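Local coordinates for penicillin binding protein 2X (Streptococcus thermophilus, PDB 5U47), which probably acts as a transpeptidase that cross-links peptidoglycan of the septal wall during cell division and is inactivated by beta-lactams, at residues Ser303-Asn308 with Gln364-Lys369; Ile323-Val328 with Asn402-Ser407. The protein carries 1 engineered substitution. All blocks are in the same frame, centred on the assembly; numbering follows the deposited sequence. Where two conformers were deposited one is given.

Contact 1. Residues Ser303-Asn308 with Gln364-Lys369; sequences SAAINN and QAMGDK
Met-366 lays its thioether end against the flank of helix 297-308, where Ala-304 and Ala-305 offer only methyl groups and backbone. Its CE carbon comes in at the backbone of Ala-305, 3.5 Å from that residue's N, and lies 3.7 Å from Ala-305 CB. The sulfur rests farther off, with Met-366 SD 4.1 Å from Ala-304 CB. The torsions of Met-366 steer the chain there: chi1 of 72° sets CG between backbone N and carbonyl carbon, the chain is extended about CB-CG, and a bend at chi3 (80°) turns CE onto the alanine surface. The small alanines let the backbones come close, 6.8 Å between the CA atoms of Ala-305 and Met-366. This part of the contact is buried, with Trp-371 of helix 368-377 touching both Ala-304 and Met-366.

The helix supplying the alanines belongs to the transpeptidase domain and starts by an SxxK-type sequence, consistent with the penicillin-binding enzymes that are acylated on a serine. Met-366 ends helix 356-366; Gly-367 follows with positive phi (96°) and occupies the N-cap position of helix 368-377, making the corner between the two helices.

In contrast to this buried apolar side, the partly exposed side is polar and bridged by water. The side chains of Asn-308 and Met-366 cross obliquely, and Asn-308 ND2 passes 3.3 Å from Met-366 CB, a van der Waals approach. The same amide nitrogen is hydrogen-bonded to Ser-310 OG, and Asn-308 ND2 also gives a hydrogen to a water oxygen at 2.9 Å. That water in turn donates to Met-366 O, also at 2.9 Å.

Contact 2. Residues Ile323-Val328 with Asn402-Ser407; sequences IKVGDV and NIAQSS
Val-325 spreads both its methyls over the CB of Ala-404: Val-325 CG1 lies 3.8 Å from Ala-404 CB, and Val-325 CG2 lies 4.1 Å from Ala-404 CB, so the single methyl of the helix faces the fork of the valine. Beside this pair Val-328 meets the outer reach of Gln-405. Val-328 CG1, anti to the backbone N (chi1 175°), lies 4.0 Å from Gln-405 NE2, and the two side chains cross at about a right angle. The glutamine gets there by running extended beyond CG, although its CB is not directed at the valine.

The valines share one face because they form the closing pair of a tight beta hairpin, strands 323-325 and 328-330, joined by a type II' turn with Gly-326 and Asp-327 at its corners. Val-325 N donates to Val-328 O and Val-328 N to Val-325 O, both at 3.0 Å; Gly-326 supplies the positive phi that the turn requires.

Behind Ala-404, its carbonyl oxygen is held by two donors from one residue. Ser-407 OG binds Ala-404 O at 2.7 Å, with a C=O...donor angle of 173°, and the backbone N of Ser-407 reaches it at 3.1 Å. Ser-406 OG bonds back to Ile-403 O and also to Trp-371 NE1, tying this end of the segment to helix 368-377.

Overall arrangement
Contacts 1 and 2 sit side by side, their centres about 15 Å apart, in the helical part of the transpeptidase domain and roughly 32 to 33 Å from the centre of the chain. Their segments alternate along the sequence: 303-308, 323-328, 364-369, then 402-407. Helices 356-366 and 368-377 carry one side of contact 1 and together touch both segments of contact 2. The direct link is Gln-364, whose NE2, in one of two conformers, lies 3.4 Å from both Ile-323 CD1 and Val-325 CG2; Trp-371 also touches Ile-403. The helix 297-308, the hairpin and helix 400-405, distant in sequence, are thus gathered around one helical pair within a single domain.

Contact 1. Residues Ser303-Asn308 with Gln364-Lys369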
loop_
_atom_site.group_PDB
_atom_site.type_symbol
_atom_site.label_atom_id
_atom_site.label_comp_id
_atom_site.label_asym_id
_atom_site.label_seq_id
_atom_site.Cartn_x
_atom_site.Cartn_y
_atom_site.Cartn_z
ATOM N N SER A 303 0.561 14.699 21.860
ATOM C CA SER A 303 -0.269 13.646 22.467
ATOM C C SER A 303 0.445 13.003 23.649
ATOM O O SER A 303 -0.193 12.656 24.641
ATOM C CB SER A 303 -0.673 12.562 21.463
ATOM O OG SER A 303 0.420 11.750 21.069
ATOM N N ALA A 304 1.759 12.832 23.515
ATOM C CA ALA A 304 2.586 12.240 24.568
ATOM C C ALA A 304 2.674 13.173 25.779
ATOM O O ALA A 304 2.568 12.734 26.928
ATOM C CB ALA A 304 3.976 11.925 24.039
ATOM N N ALA A 305 2.872 14.461 25.512
ATOM C CA ALA A 305 2.937 15.450 26.582
ATOM C C ALA A 305 1.629 15.469 27.362
ATOM O O ALA A 305 1.641 15.543 28.599
ATOM C CB ALA A 305 3.239 16.833 26.022
ATOM N N ILE A 306 0.504 15.403 26.653
ATOM C CA ILE A 306 -0.804 15.411 27.318
ATOM C C ILE A 306 -0.986 14.123 28.113
ATOM O O ILE A 306 -1.411 14.161 29.276
ATOM C CB ILE A 306 -1.957 15.624 26.319
ATOM C CG1 ILE A 306 -1.861 17.043 25.729
ATOM C CG2 ILE A 306 -3.306 15.418 27.011
ATOM C CD1 ILE A 306 -2.795 17.307 24.566
ATOM N N ASN A 307 -0.640 12.997 27.490
ATOM C CA ASN A 307 -0.751 11.683 28.132
ATOM C C ASN A 307 0.191 11.538 29.359
ATOM O O ASN A 307 -0.141 10.847 30.307
ATOM C CB ASN A 307 -0.448 10.559 27.145
ATOM C CG ASN A 307 -1.031 9.241 27.593
ATOM O OD1 ASN A 307 -2.251 9.098 27.672
ATOM N ND2 ASN A 307 -0.177 8.269 27.878
ATOM N N ASN A 308 1.357 12.180 29.303
ATOM C CA ASN A 308 2.351 12.130 30.384
ATOM C C ASN A 308 1.941 12.998 31.572
ATOM O O ASN A 308 2.498 12.858 32.652
ATOM C CB ASN A 308 3.711 12.631 29.863
ATOM C CG ASN A 308 4.859 12.336 30.808
ATOM O OD1 ASN A 308 5.032 11.204 31.254
ATOM N ND2 ASN A 308 5.684 13.357 31.086
ATOM N N GLN A 364 11.759 18.078 26.669
ATOM C CA GLN A 364 12.663 18.131 27.827
ATOM C C GLN A 364 11.907 17.953 29.146
ATOM O O GLN A 364 12.433 17.372 30.086
ATOM C CB GLN A 364 13.450 19.445 27.846
ATOM C CG GLN A 364 14.448 19.595 26.703
ATOM C CD GLN A 364 15.231 20.898 26.758
ATOM O OE1 GLN A 364 15.081 21.701 27.680
ATOM N NE2 GLN A 364 16.077 21.108 25.764
ATOM N N ALA A 365 10.667 18.440 29.190
ATOM C CA ALA A 365 9.816 18.340 30.393
ATOM C C ALA A 365 9.388 16.909 30.676
ATOM O O ALA A 365 9.200 16.538 31.823
ATOM C CB ALA A 365 8.582 19.220 30.252
ATOM N N MET A 366 9.193 16.115 29.630
ATOM C CA MET A 366 8.840 14.718 29.841
ATOM C C MET A 366 10.141 13.924 29.963
ATOM O O MET A 366 10.197 12.940 30.684
ATOM C CB MET A 366 7.886 14.188 28.751
ATOM C CG MET A 366 8.460 13.956 27.378
ATOM S SD MET A 366 7.163 13.347 26.248
ATOM C CE MET A 366 6.319 14.872 25.829
ATOM N N GLY A 367 11.189 14.389 29.279
ATOM C CA GLY A 367 12.507 13.740 29.318
ATOM C C GLY A 367 12.738 12.797 28.152
ATOM O O GLY A 367 11.777 12.255 27.569
ATOM N N ASP A 368 14.015 12.601 27.816
ATOM C CA ASP A 368 14.426 11.734 26.702
ATOM C C ASP A 368 13.915 10.310 26.794
ATOM O O ASP A 368 13.418 9.771 25.819
ATOM C CB ASP A 368 15.958 11.679 26.579
ATOM C CG ASP A 368 16.555 12.937 25.948
ATOM O OD1 ASP A 368 15.820 13.922 25.695
ATOM O OD2 ASP A 368 17.779 12.928 25.693
ATOM N N LYS A 369 14.059 9.699 27.962
ATOM C CA LYS A 369 13.633 8.311 28.165
ATOM C C LYS A 369 12.141 8.122 27.857
ATOM O O LYS A 369 11.753 7.183 27.121
ATOM C CB LYS A 369 13.948 7.889 29.600
ATOM C CG LYS A 369 13.391 6.557 30.045
ATOM C CD LYS A 369 13.730 6.336 31.511
ATOM C CE LYS A 369 12.940 5.192 32.120
ATOM N NZ LYS A 369 13.079 3.935 31.344
HETATM O O HOH W 1 8.084 12.998 32.720
#

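Contact 2. Residues Ile323-Val328 with Asn402-Ser407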
loop_
_atom_site.group_PDB
_atom_site.type_symbol
_atom_site.label_atom_id
_atom_site.label_comp_id
_atom_site.label_asym_id
_atom_site.label_seq_id
_atom_site.Cartn_x
_atom_site.Cartn_y
_atom_site.Cartn_z
ATOM N N ILE A 323 16.664 27.494 21.818
ATOM C CA ILE A 323 16.968 26.564 22.887
ATOM C C ILE A 323 18.143 25.720 22.438
ATOM O O ILE A 323 18.229 25.335 21.271
ATOM C CB ILE A 323 15.744 25.705 23.294
ATOM C CG1 ILE A 323 16.081 24.849 24.518
ATOM C CG2 ILE A 323 15.259 24.823 22.149
ATOM C CD1 ILE A 323 14.876 24.188 25.146
ATOM N N LYS A 324 19.045 25.438 23.371
ATOM C CA LYS A 324 20.266 24.716 23.054
ATOM C C LYS A 324 20.225 23.303 23.639
ATOM O O LYS A 324 19.910 23.122 24.805
ATOM C CB LYS A 324 21.454 25.494 23.611
ATOM C CG LYS A 324 22.713 25.414 22.767
ATOM C CD LYS A 324 23.831 26.250 23.387
ATOM C CE LYS A 324 24.932 26.579 22.382
ATOM N NZ LYS A 324 25.429 25.381 21.643
ATOM N N VAL A 325 20.519 22.313 22.805
ATOM C CA VAL A 325 20.570 20.919 23.229
ATOM C C VAL A 325 21.916 20.380 22.782
ATOM O O VAL A 325 22.199 20.334 21.583
ATOM C CB VAL A 325 19.441 20.082 22.609
ATOM C CG1 VAL A 325 19.601 18.615 22.992
ATOM C CG2 VAL A 325 18.094 20.623 23.058
ATOM N N GLY A 326 22.730 19.962 23.746
ATOM C CA GLY A 326 24.077 19.498 23.459
ATOM C C GLY A 326 24.852 20.695 22.936
ATOM O O GLY A 326 24.936 21.720 23.612
ATOM N N ASP A 327 25.364 20.567 21.712
ATOM C CA ASP A 327 26.111 21.622 21.042
ATOM C C ASP A 327 25.325 22.131 19.827
ATOM O O ASP A 327 25.906 22.711 18.916
ATOM C CB ASP A 327 27.486 21.085 20.603
ATOM C CG ASP A 327 28.337 20.585 21.780
ATOM O OD1 ASP A 327 28.357 21.239 22.850
ATOM O OD2 ASP A 327 29.013 19.544 21.624
ATOM N N VAL A 328 24.006 21.924 19.830
ATOM C CA VAL A 328 23.134 22.309 18.709
ATOM C C VAL A 328 22.121 23.379 19.133
ATOM O O VAL A 328 21.573 23.315 20.226
ATOM C CB VAL A 328 22.400 21.069 18.149
ATOM C CG1 VAL A 328 21.398 21.452 17.059
ATOM C CG2 VAL A 328 23.419 20.064 17.623
ATOM N N ASN A 402 19.438 13.877 18.608
ATOM C CA ASN A 402 18.379 13.399 17.715
ATOM C C ASN A 402 17.048 13.225 18.454
ATOM O O ASN A 402 16.009 13.513 17.893
ATOM C CB ASN A 402 18.700 12.051 17.068
ATOM C CG ASN A 402 19.862 12.115 16.115
ATOM O OD1 ASN A 402 20.984 12.269 16.523
ATOM N ND2 ASN A 402 19.590 11.909 14.828
ATOM N N ILE A 403 17.084 12.726 19.693
ATOM C CA ILE A 403 15.850 12.530 20.471
ATOM C C ILE A 403 15.125 13.874 20.667
ATOM O O ILE A 403 13.902 13.940 20.525
ATOM C CB ILE A 403 16.107 11.830 21.815
ATOM C CG1 ILE A 403 16.590 10.395 21.580
ATOM C CG2 ILE A 403 14.825 11.771 22.645
ATOM C CD1 ILE A 403 17.029 9.688 22.850
ATOM N N ALA A 404 15.872 14.942 20.950
ATOM C CA ALA A 404 15.266 16.276 21.086
ATOM C C ALA A 404 14.711 16.760 19.738
ATOM O O ALA A 404 13.596 17.259 19.654
ATOM C CB ALA A 404 16.273 17.279 21.623
ATOM N N GLN A 405 15.509 16.624 18.691
ATOM C CA GLN A 405 15.098 17.056 17.353
ATOM C C GLN A 405 13.878 16.300 16.860
ATOM O O GLN A 405 13.062 16.861 16.142
ATOM C CB GLN A 405 16.237 16.862 16.355
ATOM C CG GLN A 405 17.408 17.827 16.536
ATOM C CD GLN A 405 18.614 17.449 15.691
ATOM O OE1 GLN A 405 18.866 16.259 15.423
ATOM N NE2 GLN A 405 19.380 18.444 15.293
ATOM N N SER A 406 13.772 15.021 17.230
ATOM C CA SER A 406 12.645 14.190 16.812
ATOM C C SER A 406 11.303 14.766 17.270
ATOM O O SER A 406 10.266 14.439 16.669
ATOM C CB SER A 406 12.791 12.734 17.308
ATOM O OG SER A 406 12.652 12.652 18.717
ATOM N N SER A 407 11.332 15.633 18.296
ATOM C CA SER A 407 10.117 16.276 18.813
ATOM C C SER A 407 9.455 17.165 17.749
ATOM O O SER A 407 8.259 17.438 17.837
ATOM C CB SER A 407 10.399 17.085 20.084
ATOM O OG SER A 407 11.124 18.268 19.795
#